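Local coordinates for protein putative citrate lyase (Ralstonia eutropha, PDB 3QQW) that probably acts as a magnesium-dependent lyase of the citrate lyase family, with (S)-citramalyl-CoA as a likely substrate, on a TIM-barrel scaffold, at residues K33-A38 with A68-R73; G124-V129 with F162-L167; E128-I133 with P168-L173; E234-D239 with I260-N265. All coordinates share one frame; numbering follows the deposited sequence.

Interaction 1: K33-A38 with A68-R73; sequences KLIGKA and AEMVAR
Ile35 sends its long branch toward helix 64-76 because CG1 lies beside the backbone N (chi1 -74°) and chi2 of 155° extends the chain, so CD1 becomes the leading atom. From the other helix Met70, a selenomethionine, starts with CG anti to its own backbone N (chi1 173°) and then bends at both chi2 and chi3, which brings the selenium and the terminal methyl round toward Ile35. The two side chains meet tip to tip: Ile35 CD1 lies 3.8 Å from Met70 SE and 3.8 Å from Met70 CE, touching both ends of the Se-CH3 bond. Val71 adds a looser flank, its CG2 4.3 Å from Ile35 CD1. The backbones stay well apart, with Ile35 CA and Val71 CA 8.3 Å from each other, and the long side chains do the bridging. Below them, Ile35 and Val71 both rest on Cys53 of strand 49-54, so the contact joins two successive outer helices of the barrel over the strand that lies between them in sequence. At one margin Arg73 makes a salt bridge with Glu32, just ahead of segment 33-38. No hydrogen bond crosses between the segments. Their contact is entirely apolar, made of methyl groups and a polarisable selenium, and therefore depends on dispersion and on the exclusion of water, with little directional constraint.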
loop_
_atom_site.group_PDB
_atom_site.type_symbol
_atom_site.label_atom_id
_atom_site.label_comp_id
_atom_site.label_asym_id
_atom_site.label_seq_id
_atom_site.Cartn_x
_atom_site.Cartn_y
_atom_site.Cartn_z
ATOM N N LYS C 33 -11.756 3.016 -40.755
ATOM C CA LYS C 33 -11.228 1.800 -41.385
ATOM C C LYS C 33 -10.894 0.746 -40.313
ATOM O O LYS C 33 -11.406 -0.379 -40.374
ATOM C CB LYS C 33 -9.974 2.132 -42.229
ATOM N N LEU C 34 -10.063 1.129 -39.317
ATOM C CA LEU C 34 -9.647 0.226 -38.256
ATOM C C LEU C 34 -10.794 -0.161 -37.316
ATOM O O LEU C 34 -10.784 -1.291 -36.833
ATOM C CB LEU C 34 -8.463 0.789 -37.472
ATOM C CG LEU C 34 -7.163 0.909 -38.264
ATOM C CD1 LEU C 34 -6.153 1.710 -37.486
ATOM C CD2 LEU C 34 -6.587 -0.451 -38.625
ATOM N N ILE C 35 -11.786 0.743 -37.084
ATOM C CA ILE C 35 -12.964 0.445 -36.273
ATOM C C ILE C 35 -13.777 -0.651 -37.012
ATOM O O ILE C 35 -14.123 -1.670 -36.406
ATOM C CB ILE C 35 -13.793 1.717 -35.947
ATOM C CG1 ILE C 35 -13.080 2.595 -34.867
ATOM C CG2 ILE C 35 -15.218 1.366 -35.506
ATOM C CD1 ILE C 35 -13.461 4.160 -34.905
ATOM N N GLY C 36 -14.011 -0.434 -38.319
ATOM C CA GLY C 36 -14.689 -1.369 -39.199
ATOM C C GLY C 36 -14.058 -2.741 -39.122
ATOM O O GLY C 36 -14.718 -3.688 -38.707
ATOM N N LYS C 37 -12.744 -2.823 -39.389
ATOM C CA LYS C 37 -11.936 -4.055 -39.366
ATOM C C LYS C 37 -12.024 -4.792 -38.006
ATOM O O LYS C 37 -12.186 -6.016 -37.988
ATOM C CB LYS C 37 -10.476 -3.742 -39.689
ATOM C CG LYS C 37 -10.194 -3.552 -41.182
ATOM C CD LYS C 37 -8.696 -3.346 -41.376
ATOM C CE LYS C 37 -8.269 -3.068 -42.790
ATOM N NZ LYS C 37 -6.874 -2.536 -42.831
ATOM N N ALA C 38 -11.976 -4.039 -36.877
ATOM C CA ALA C 38 -12.074 -4.567 -35.517
ATOM C C ALA C 38 -13.471 -5.152 -35.277
ATOM O O ALA C 38 -13.589 -6.248 -34.714
ATOM C CB ALA C 38 -11.766 -3.480 -34.513
ATOM N N ALA C 68 -16.125 12.231 -33.493
ATOM C CA ALA C 68 -17.172 11.657 -32.612
ATOM C C ALA C 68 -18.414 11.246 -33.448
ATOM O O ALA C 68 -19.000 10.199 -33.196
ATOM C CB ALA C 68 -17.554 12.639 -31.509
ATOM N N GLU C 69 -18.749 12.019 -34.487
ATOM C CA GLU C 69 -19.851 11.713 -35.403
ATOM C C GLU C 69 -19.606 10.417 -36.151
ATOM O O GLU C 69 -20.538 9.632 -36.345
ATOM C CB GLU C 69 -20.064 12.860 -36.403
ATOM C CG GLU C 69 -20.857 14.011 -35.800
ATOM C CD GLU C 69 -20.895 15.293 -36.598
ATOM O OE1 GLU C 69 -20.245 15.357 -37.664
ATOM O OE2 GLU C 69 -21.565 16.248 -36.143
HETATM N N MSE C 70 -18.347 10.192 -36.574
HETATM C CA MSE C 70 -17.968 8.965 -37.277
HETATM C C MSE C 70 -18.082 7.800 -36.274
HETATM O O MSE C 70 -18.672 6.777 -36.608
HETATM C CB MSE C 70 -16.535 9.107 -37.869
HETATM C CG MSE C 70 -15.969 7.833 -38.473
HETATM SE SE MSE C 70 -15.240 6.638 -37.116
HETATM C CE MSE C 70 -13.460 7.530 -36.737
ATOM N N VAL C 71 -17.580 7.992 -35.026
ATOM C CA VAL C 71 -17.598 6.953 -33.982
ATOM C C VAL C 71 -19.064 6.548 -33.711
ATOM O O VAL C 71 -19.394 5.370 -33.836
ATOM C CB VAL C 71 -16.836 7.424 -32.702
ATOM C CG1 VAL C 71 -17.194 6.593 -31.465
ATOM C CG2 VAL C 71 -15.332 7.436 -32.929
ATOM N N ALA C 72 -19.942 7.528 -33.430
ATOM C CA ALA C 72 -21.364 7.291 -33.185
ATOM C C ALA C 72 -22.012 6.524 -34.333
ATOM O O ALA C 72 -22.702 5.543 -34.087
ATOM C CB ALA C 72 -22.087 8.620 -32.977
ATOM N N ARG C 73 -21.744 6.944 -35.584
ATOM C CA ARG C 73 -22.260 6.317 -36.795
ATOM C C ARG C 73 -21.801 4.848 -36.893
ATOM O O ARG C 73 -22.611 3.983 -37.175
ATOM C CB ARG C 73 -21.841 7.125 -38.050
ATOM C CG ARG C 73 -22.255 6.457 -39.366
ATOM C CD ARG C 73 -21.993 7.260 -40.632
ATOM N NE ARG C 73 -20.661 7.872 -40.690
ATOM C CZ ARG C 73 -19.540 7.255 -41.064
ATOM N NH1 ARG C 73 -19.555 5.966 -41.393
ATOM N NH2 ARG C 73 -18.387 7.913 -41.077
#

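Interaction 2: G124-V129 with F162-L167; sequences GQVAEV and FQIAEL
Val126 stands between Ile164 and Leu167 and gives one methyl to each. Its side chain crosses that of Ile164 at about a right angle, CG2 meeting Ile164 CD1 at 3.9 Å and lying nearly as close to CG1, so the valine methyl rests against the end of the isoleucine chain. Toward Leu167 the crossing is oblique: Val126 CG1 comes 3.7 Å from Leu167 CD1. The division follows from the valine rotamer, which sets CG1 anti to the backbone N (chi1 -175°) and CG2 beside it. Leu167 in turn forks over the next residue of the helix. Its CD1 sits against the backbone, 3.7 Å from Ala127 N, while CD2 packs on the small Ala127 side chain at 3.8 Å from CB. With only a methyl at Ala127, the leucine gets close to the helix, and the CA atoms of Ala127 and Leu167 are 6.6 Å apart. Leu167 reaches this place as the last residue of a type I turn that begins at Ile164 and is closed by the bond from Leu167 N to Ile164 O (2.9 Å). On the barrel side, Val126 and Ile164 both lie on Val150 of strand 148-152, and Ile164 also touches Ile170 and Leu173 of strand 170-175. Helix 123-139 and the short helix 161-164 thus pack side by side over the outside of neighbouring parallel strands.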
loop_
_atom_site.group_PDB
_atom_site.type_symbol
_atom_site.label_atom_id
_atom_site.label_comp_id
_atom_site.label_asym_id
_atom_site.label_seq_id
_atom_site.Cartn_x
_atom_site.Cartn_y
_atom_site.Cartn_z
ATOM N N GLY C 124 -13.874 13.839 -8.060
ATOM C CA GLY C 124 -14.859 14.839 -8.473
ATOM C C GLY C 124 -15.063 14.935 -9.969
ATOM O O GLY C 124 -16.203 15.001 -10.429
ATOM N N GLN C 125 -13.961 14.933 -10.738
ATOM C CA GLN C 125 -13.981 14.961 -12.195
ATOM C C GLN C 125 -14.725 13.741 -12.726
ATOM O O GLN C 125 -15.604 13.904 -13.563
ATOM C CB GLN C 125 -12.548 14.979 -12.768
ATOM C CG GLN C 125 -11.861 16.323 -12.712
ATOM C CD GLN C 125 -10.580 16.337 -13.504
ATOM O OE1 GLN C 125 -9.996 15.296 -13.799
ATOM N NE2 GLN C 125 -10.108 17.523 -13.883
ATOM N N VAL C 126 -14.417 12.525 -12.189
ATOM C CA VAL C 126 -15.022 11.253 -12.597
ATOM C C VAL C 126 -16.531 11.297 -12.347
ATOM O O VAL C 126 -17.326 11.025 -13.259
ATOM C CB VAL C 126 -14.359 10.038 -11.911
ATOM C CG1 VAL C 126 -14.924 8.745 -12.462
ATOM C CG2 VAL C 126 -12.847 10.058 -12.100
ATOM N N ALA C 127 -16.909 11.685 -11.127
ATOM C CA ALA C 127 -18.299 11.816 -10.695
ATOM C C ALA C 127 -19.066 12.760 -11.621
ATOM O O ALA C 127 -20.178 12.428 -12.012
ATOM C CB ALA C 127 -18.347 12.314 -9.252
ATOM N N GLU C 128 -18.447 13.886 -12.028
ATOM C CA GLU C 128 -19.038 14.903 -12.916
ATOM C C GLU C 128 -19.319 14.335 -14.304
ATOM O O GLU C 128 -20.393 14.571 -14.859
ATOM C CB GLU C 128 -18.095 16.120 -13.022
ATOM C CG GLU C 128 -18.590 17.305 -13.856
ATOM C CD GLU C 128 -17.527 18.305 -14.285
ATOM O OE1 GLU C 128 -16.322 17.956 -14.281
ATOM O OE2 GLU C 128 -17.908 19.438 -14.656
ATOM N N VAL C 129 -18.363 13.562 -14.841
ATOM C CA VAL C 129 -18.434 12.953 -16.161
ATOM C C VAL C 129 -19.526 11.877 -16.149
ATOM O O VAL C 129 -20.324 11.825 -17.081
ATOM C CB VAL C 129 -17.037 12.401 -16.605
ATOM C CG1 VAL C 129 -17.130 11.679 -17.935
ATOM C CG2 VAL C 129 -15.996 13.516 -16.684
ATOM N N PHE C 162 -10.110 4.441 -4.414
ATOM C CA PHE C 162 -11.166 3.797 -3.638
ATOM C C PHE C 162 -12.472 4.604 -3.666
ATOM O O PHE C 162 -13.569 4.023 -3.631
ATOM C CB PHE C 162 -10.713 3.521 -2.201
ATOM C CG PHE C 162 -9.910 2.243 -2.121
ATOM C CD1 PHE C 162 -10.535 1.022 -1.880
ATOM C CD2 PHE C 162 -8.530 2.253 -2.327
ATOM C CE1 PHE C 162 -9.786 -0.165 -1.829
ATOM C CE2 PHE C 162 -7.789 1.061 -2.293
ATOM C CZ PHE C 162 -8.419 -0.135 -2.044
ATOM N N GLN C 163 -12.353 5.918 -3.798
ATOM C CA GLN C 163 -13.503 6.810 -3.904
ATOM C C GLN C 163 -14.099 6.695 -5.323
ATOM O O GLN C 163 -15.309 6.560 -5.479
ATOM C CB GLN C 163 -13.064 8.229 -3.576
ATOM C CG GLN C 163 -14.161 9.118 -3.136
ATOM C CD GLN C 163 -13.557 10.251 -2.370
ATOM O OE1 GLN C 163 -12.748 11.033 -2.894
ATOM N NE2 GLN C 163 -13.889 10.330 -1.090
ATOM N N ILE C 164 -13.229 6.658 -6.346
ATOM C CA ILE C 164 -13.635 6.488 -7.746
ATOM C C ILE C 164 -14.371 5.142 -7.894
ATOM O O ILE C 164 -15.455 5.112 -8.453
ATOM C CB ILE C 164 -12.398 6.605 -8.691
ATOM C CG1 ILE C 164 -11.911 8.068 -8.784
ATOM C CG2 ILE C 164 -12.682 6.016 -10.073
ATOM C CD1 ILE C 164 -10.568 8.302 -9.463
ATOM N N ALA C 165 -13.824 4.058 -7.330
ATOM C CA ALA C 165 -14.410 2.716 -7.415
ATOM C C ALA C 165 -15.827 2.620 -6.797
ATOM O O ALA C 165 -16.579 1.706 -7.127
ATOM C CB ALA C 165 -13.494 1.708 -6.754
ATOM N N GLU C 166 -16.204 3.570 -5.952
ATOM C CA GLU C 166 -17.514 3.586 -5.335
ATOM C C GLU C 166 -18.552 4.325 -6.170
ATOM O O GLU C 166 -19.740 4.246 -5.845
ATOM C CB GLU C 166 -17.415 4.224 -3.934
ATOM C CG GLU C 166 -16.856 3.240 -2.925
ATOM C CD GLU C 166 -17.629 3.162 -1.636
ATOM O OE1 GLU C 166 -18.801 3.603 -1.617
ATOM O OE2 GLU C 166 -17.107 2.539 -0.685
ATOM N N LEU C 167 -18.109 5.027 -7.240
ATOM C CA LEU C 167 -18.988 5.800 -8.093
ATOM C C LEU C 167 -19.899 4.890 -8.922
ATOM O O LEU C 167 -19.512 3.756 -9.212
ATOM C CB LEU C 167 -18.195 6.757 -8.987
ATOM C CG LEU C 167 -17.483 7.889 -8.233
ATOM C CD1 LEU C 167 -16.547 8.632 -9.155
ATOM C CD2 LEU C 167 -18.483 8.848 -7.600
#

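Interaction 3: E128-I133 with P168-L173; sequences EVIRYI and PNIEVL
Ile130 carries this contact, pressing two of its methyls against the chain that leads into strand 170-175. The close-packed part is on the buried side, where Ile130 CD1 meets Ile170 CG1 at 3.8 Å and Ile170 CD1 at an equal distance, the two side chains crossing at about a right angle. Ile130 gets there by keeping CG1 beside its backbone N (chi1 -74°) and extending chi2 to 163°, which carries CD1 out from the helix. On the shorter branch, Ile130 CG2 lies 3.4 Å from the carbonyl oxygen Pro168 O. Ile130 CD1 approaches Pro168 O at 3.7 Å, so two methyls of one residue crowd the same oxygen from the helix side. Toward solvent the fit slackens. The ring of the exposed Pro168 lies at a slant to Ile130, with CG 4.1 Å from Ile130 CG2, and the amide of Asn169 barely adds to the edge, its ND2 4.5 Å from Ile130 CG2. Val148 of strand 148-152 also receives Ile130, and Ile170 continues onto Val150 and Ile164. The helix 123-139 is thereby seated on the entrance of the sixth barrel strand. Across these segments there is no hydrogen bond or ion pair: aliphatic carbon packs on aliphatic carbon and on one backbone carbonyl, so shape and burial around a single isoleucine carry the contact.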
loop_
_atom_site.group_PDB
_atom_site.type_symbol
_atom_site.label_atom_id
_atom_site.label_comp_id
_atom_site.label_asym_id
_atom_site.label_seq_id
_atom_site.Cartn_x
_atom_site.Cartn_y
_atom_site.Cartn_z
ATOM N N GLU C 128 -18.447 13.886 -12.028
ATOM C CA GLU C 128 -19.038 14.903 -12.916
ATOM C C GLU C 128 -19.319 14.335 -14.304
ATOM O O GLU C 128 -20.393 14.571 -14.859
ATOM C CB GLU C 128 -18.095 16.120 -13.022
ATOM C CG GLU C 128 -18.590 17.305 -13.856
ATOM C CD GLU C 128 -17.527 18.305 -14.285
ATOM O OE1 GLU C 128 -16.322 17.956 -14.281
ATOM O OE2 GLU C 128 -17.908 19.438 -14.656
ATOM N N VAL C 129 -18.363 13.562 -14.841
ATOM C CA VAL C 129 -18.434 12.953 -16.161
ATOM C C VAL C 129 -19.526 11.877 -16.149
ATOM O O VAL C 129 -20.324 11.825 -17.081
ATOM C CB VAL C 129 -17.037 12.401 -16.605
ATOM C CG1 VAL C 129 -17.130 11.679 -17.935
ATOM C CG2 VAL C 129 -15.996 13.516 -16.684
ATOM N N ILE C 130 -19.579 11.052 -15.082
ATOM C CA ILE C 130 -20.564 9.967 -14.948
ATOM C C ILE C 130 -21.996 10.539 -14.881
ATOM O O ILE C 130 -22.909 10.028 -15.559
ATOM C CB ILE C 130 -20.237 9.063 -13.733
ATOM C CG1 ILE C 130 -19.041 8.183 -14.044
ATOM C CG2 ILE C 130 -21.453 8.225 -13.296
ATOM C CD1 ILE C 130 -18.443 7.617 -12.793
ATOM N N ARG C 131 -22.161 11.610 -14.085
ATOM C CA ARG C 131 -23.416 12.328 -13.909
ATOM C C ARG C 131 -23.875 12.896 -15.271
ATOM O O ARG C 131 -25.056 12.832 -15.601
ATOM C CB ARG C 131 -23.191 13.436 -12.863
ATOM C CG ARG C 131 -24.403 14.246 -12.431
ATOM C CD ARG C 131 -24.080 15.023 -11.156
ATOM N NE ARG C 131 -23.142 16.140 -11.363
ATOM C CZ ARG C 131 -21.924 16.230 -10.827
ATOM N NH1 ARG C 131 -21.468 15.275 -10.029
ATOM N NH2 ARG C 131 -21.159 17.277 -11.083
ATOM N N TYR C 132 -22.919 13.460 -16.053
ATOM C CA TYR C 132 -23.221 14.054 -17.347
ATOM C C TYR C 132 -23.651 12.974 -18.348
ATOM O O TYR C 132 -24.647 13.169 -19.029
ATOM C CB TYR C 132 -22.036 14.887 -17.883
ATOM C CG TYR C 132 -22.416 15.672 -19.122
ATOM C CD1 TYR C 132 -23.179 16.831 -19.026
ATOM C CD2 TYR C 132 -22.087 15.210 -20.397
ATOM C CE1 TYR C 132 -23.593 17.519 -20.162
ATOM C CE2 TYR C 132 -22.479 15.899 -21.540
ATOM C CZ TYR C 132 -23.241 17.046 -21.418
ATOM O OH TYR C 132 -23.632 17.715 -22.546
ATOM N N ILE C 133 -22.931 11.840 -18.406
ATOM C CA ILE C 133 -23.239 10.673 -19.260
ATOM C C ILE C 133 -24.652 10.175 -18.913
ATOM O O ILE C 133 -25.432 9.971 -19.827
ATOM C CB ILE C 133 -22.168 9.548 -19.128
ATOM C CG1 ILE C 133 -20.779 10.015 -19.644
ATOM C CG2 ILE C 133 -22.582 8.263 -19.840
ATOM C CD1 ILE C 133 -19.600 9.128 -19.185
ATOM N N PRO C 168 -21.132 5.350 -9.256
ATOM C CA PRO C 168 -22.068 4.479 -9.990
ATOM C C PRO C 168 -21.705 4.225 -11.444
ATOM O O PRO C 168 -21.105 5.069 -12.113
ATOM C CB PRO C 168 -23.404 5.253 -9.914
ATOM C CG PRO C 168 -23.008 6.696 -9.770
ATOM C CD PRO C 168 -21.764 6.651 -8.915
ATOM N N ASN C 169 -22.149 3.065 -11.945
ATOM C CA ASN C 169 -22.031 2.618 -13.334
ATOM C C ASN C 169 -20.609 2.374 -13.820
ATOM O O ASN C 169 -20.421 2.212 -15.011
ATOM C CB ASN C 169 -22.760 3.568 -14.300
ATOM C CG ASN C 169 -24.177 3.858 -13.869
ATOM O OD1 ASN C 169 -24.883 3.001 -13.324
ATOM N ND2 ASN C 169 -24.600 5.099 -14.041
ATOM N N ILE C 170 -19.629 2.261 -12.929
ATOM C CA ILE C 170 -18.267 1.904 -13.336
ATOM C C ILE C 170 -18.211 0.390 -13.378
ATOM O O ILE C 170 -18.640 -0.288 -12.432
ATOM C CB ILE C 170 -17.161 2.525 -12.428
ATOM C CG1 ILE C 170 -17.236 4.073 -12.463
ATOM C CG2 ILE C 170 -15.727 2.023 -12.804
ATOM C CD1 ILE C 170 -16.302 4.748 -11.466
ATOM N N GLU C 171 -17.727 -0.147 -14.488
ATOM C CA GLU C 171 -17.574 -1.600 -14.601
ATOM C C GLU C 171 -16.105 -1.953 -14.819
ATOM O O GLU C 171 -15.725 -3.098 -14.574
ATOM C CB GLU C 171 -18.484 -2.209 -15.682
ATOM C CG GLU C 171 -18.141 -1.764 -17.089
ATOM C CD GLU C 171 -18.859 -2.493 -18.206
ATOM O OE1 GLU C 171 -19.843 -3.218 -17.935
ATOM O OE2 GLU C 171 -18.449 -2.294 -19.370
ATOM N N VAL C 172 -15.274 -0.977 -15.223
ATOM C CA VAL C 172 -13.843 -1.201 -15.413
ATOM C C VAL C 172 -13.021 -0.025 -14.850
ATOM O O VAL C 172 -13.405 1.137 -15.001
ATOM C CB VAL C 172 -13.437 -1.462 -16.899
ATOM C CG1 VAL C 172 -11.926 -1.508 -17.068
ATOM C CG2 VAL C 172 -14.059 -2.720 -17.469
ATOM N N LEU C 173 -11.868 -0.358 -14.225
ATOM C CA LEU C 173 -10.794 0.554 -13.845
ATOM C C LEU C 173 -9.630 0.167 -14.726
ATOM O O LEU C 173 -9.195 -0.988 -14.714
ATOM C CB LEU C 173 -10.418 0.537 -12.360
ATOM C CG LEU C 173 -11.475 1.006 -11.346
ATOM C CD1 LEU C 173 -10.874 1.061 -9.953
ATOM C CD2 LEU C 173 -12.051 2.400 -11.719
#

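Interaction 4: E234-D239 with I260-N265; sequences EVIASD and IQPIVN
Two helical segments run in roughly the same direction here, their N-to-C axes inclined at 35° (signed crossing angle -35°) and approaching to 8.3 Å. The backbones come nearest where Ala237 faces Pro262, with CA atoms 4.9 Å apart, a short separation made possible by the alanine methyl and the compact proline ring. Pro262 lies in the first turn of helix 260-267, a place a proline tolerates because its missing N-H would have no helical acceptor there. Its CB is the atom that touches: it is 4.0 Å from Ala237 N and 4.4 Å from Ala237 CB, so the ring packs against the neighbouring helix backbone as much as against its side chains. Ile236 supplies the rest. With CG2 anti to the backbone N (CG1 at chi1 -54°), that short branch is directed between the two partners on the opposing helix. Ile236 CG2 sits 4.0 Å from Pro262 CB, the side chains neither parallel nor square to each other, and 3.8 Å from Ile263 CG1, where isoleucine crosses isoleucine at about a right angle. One methyl therefore settles between consecutive residues of helix 260-267, and no hydrogen bond joins the segments. Around this pair, Ile263 rests on Met252 of strand 251-254 and Cys25 of strand 25-29, the strands that close the barrel, while Asp239 touches Met252 from helix 233-247. On the far flank, Ile260 and Gln261 pack on Tyr45 of helix 32-45, so helix 260-267 is held between the helices 233-247 and 32-45.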
loop_
_atom_site.group_PDB
_atom_site.type_symbol
_atom_site.label_atom_id
_atom_site.label_comp_id
_atom_site.label_asym_id
_atom_site.label_seq_id
_atom_site.Cartn_x
_atom_site.Cartn_y
_atom_site.Cartn_z
ATOM N N GLU C 234 4.278 -14.714 -27.620
ATOM C CA GLU C 234 4.883 -15.171 -26.367
ATOM C C GLU C 234 5.103 -14.023 -25.367
ATOM O O GLU C 234 4.902 -14.235 -24.168
ATOM C CB GLU C 234 6.197 -15.907 -26.625
ATOM C CG GLU C 234 5.990 -17.319 -27.143
ATOM C CD GLU C 234 7.236 -18.179 -27.226
ATOM O OE1 GLU C 234 8.198 -17.778 -27.923
ATOM O OE2 GLU C 234 7.230 -19.279 -26.628
ATOM N N VAL C 235 5.505 -12.828 -25.861
ATOM C CA VAL C 235 5.756 -11.628 -25.056
ATOM C C VAL C 235 4.412 -11.038 -24.582
ATOM O O VAL C 235 4.305 -10.608 -23.418
ATOM C CB VAL C 235 6.608 -10.579 -25.826
ATOM C CG1 VAL C 235 6.808 -9.309 -25.000
ATOM C CG2 VAL C 235 7.955 -11.158 -26.230
ATOM N N ILE C 236 3.397 -11.032 -25.480
ATOM C CA ILE C 236 2.058 -10.531 -25.179
ATOM C C ILE C 236 1.432 -11.443 -24.094
ATOM O O ILE C 236 0.966 -10.936 -23.050
ATOM C CB ILE C 236 1.153 -10.385 -26.447
ATOM C CG1 ILE C 236 1.834 -9.527 -27.531
ATOM C CG2 ILE C 236 -0.224 -9.802 -26.068
ATOM C CD1 ILE C 236 1.425 -9.836 -28.982
ATOM N N ALA C 237 1.493 -12.786 -24.313
ATOM C CA ALA C 237 0.963 -13.780 -23.381
ATOM C C ALA C 237 1.617 -13.645 -22.003
ATOM O O ALA C 237 0.914 -13.694 -20.984
ATOM C CB ALA C 237 1.175 -15.166 -23.923
ATOM N N SER C 238 2.945 -13.415 -21.980
ATOM C CA SER C 238 3.724 -13.249 -20.756
ATOM C C SER C 238 3.224 -12.047 -19.930
ATOM O O SER C 238 3.023 -12.198 -18.729
ATOM C CB SER C 238 5.212 -13.113 -21.072
ATOM O OG SER C 238 5.925 -12.881 -19.866
ATOM N N ASP C 239 2.994 -10.891 -20.575
ATOM C CA ASP C 239 2.458 -9.692 -19.921
ATOM C C ASP C 239 1.044 -9.939 -19.377
ATOM O O ASP C 239 0.775 -9.625 -18.215
ATOM C CB ASP C 239 2.448 -8.496 -20.889
ATOM C CG ASP C 239 3.778 -7.773 -21.016
ATOM O OD1 ASP C 239 4.802 -8.307 -20.519
ATOM O OD2 ASP C 239 3.801 -6.679 -21.614
ATOM N N ILE C 260 -4.806 -9.820 -29.502
ATOM C CA ILE C 260 -6.115 -10.282 -29.032
ATOM C C ILE C 260 -6.084 -11.741 -28.542
ATOM O O ILE C 260 -6.323 -11.958 -27.346
ATOM C CB ILE C 260 -7.243 -10.030 -30.069
ATOM C CG1 ILE C 260 -7.370 -8.510 -30.342
ATOM C CG2 ILE C 260 -8.593 -10.653 -29.598
ATOM C CD1 ILE C 260 -8.222 -8.110 -31.494
ATOM N N GLN C 261 -5.820 -12.716 -29.433
ATOM C CA GLN C 261 -5.811 -14.120 -29.057
ATOM C C GLN C 261 -4.823 -14.399 -27.899
ATOM O O GLN C 261 -5.285 -14.992 -26.926
ATOM C CB GLN C 261 -5.570 -15.031 -30.267
ATOM C CG GLN C 261 -6.588 -16.178 -30.367
ATOM C CD GLN C 261 -7.998 -15.730 -30.683
ATOM O OE1 GLN C 261 -8.276 -15.193 -31.752
ATOM N NE2 GLN C 261 -8.904 -15.953 -29.754
ATOM N N PRO C 262 -3.548 -13.913 -27.880
ATOM C CA PRO C 262 -2.681 -14.171 -26.700
ATOM C C PRO C 262 -3.262 -13.618 -25.386
ATOM O O PRO C 262 -3.138 -14.281 -24.358
ATOM C CB PRO C 262 -1.368 -13.460 -27.048
ATOM C CG PRO C 262 -1.371 -13.358 -28.519
ATOM C CD PRO C 262 -2.799 -13.197 -28.934
ATOM N N ILE C 263 -3.949 -12.453 -25.424
ATOM C CA ILE C 263 -4.556 -11.862 -24.222
ATOM C C ILE C 263 -5.737 -12.729 -23.773
ATOM O O ILE C 263 -5.787 -13.092 -22.594
ATOM C CB ILE C 263 -4.946 -10.373 -24.394
ATOM C CG1 ILE C 263 -3.681 -9.476 -24.470
ATOM C CG2 ILE C 263 -5.872 -9.900 -23.253
ATOM C CD1 ILE C 263 -3.885 -8.066 -25.048
ATOM N N VAL C 264 -6.669 -13.079 -24.704
ATOM C CA VAL C 264 -7.845 -13.897 -24.397
ATOM C C VAL C 264 -7.409 -15.257 -23.792
ATOM O O VAL C 264 -7.890 -15.631 -22.723
ATOM C CB VAL C 264 -8.765 -14.067 -25.646
ATOM C CG1 VAL C 264 -9.824 -15.153 -25.438
ATOM C CG2 VAL C 264 -9.417 -12.733 -26.023
ATOM N N ASN C 265 -6.466 -15.954 -24.457
ATOM C CA ASN C 265 -5.992 -17.260 -24.032
ATOM C C ASN C 265 -5.281 -17.207 -22.684
ATOM O O ASN C 265 -5.494 -18.102 -21.865
ATOM C CB ASN C 265 -5.113 -17.901 -25.111
ATOM C CG ASN C 265 -5.929 -18.351 -26.315
ATOM O OD1 ASN C 265 -5.693 -17.931 -27.450
ATOM N ND2 ASN C 265 -6.947 -19.186 -26.100
#

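All four contacts lie on the outside of one eight-stranded parallel barrel, interaction 3 alone including a strand, 170-175. Along the chain, interaction 1 closes before interactions 2 and 3 open, and interaction 4 comes last. Interactions 2 and 3 form a continuous patch, with centres about 7 Å apart: they share helix 123-139, and Leu167 CB touches Ile130 CD1 at 3.9 Å. Interaction 4 lies across the chain's centre from both, about 31 and 29 Å away between centres. The centres of interactions 1 and 4 are about 25 Å apart, yet helix 32-45 packs beside helix 260-267, so helices from near both ends of the barrel chain meet where strands 25-29 and 251-254 close the ring.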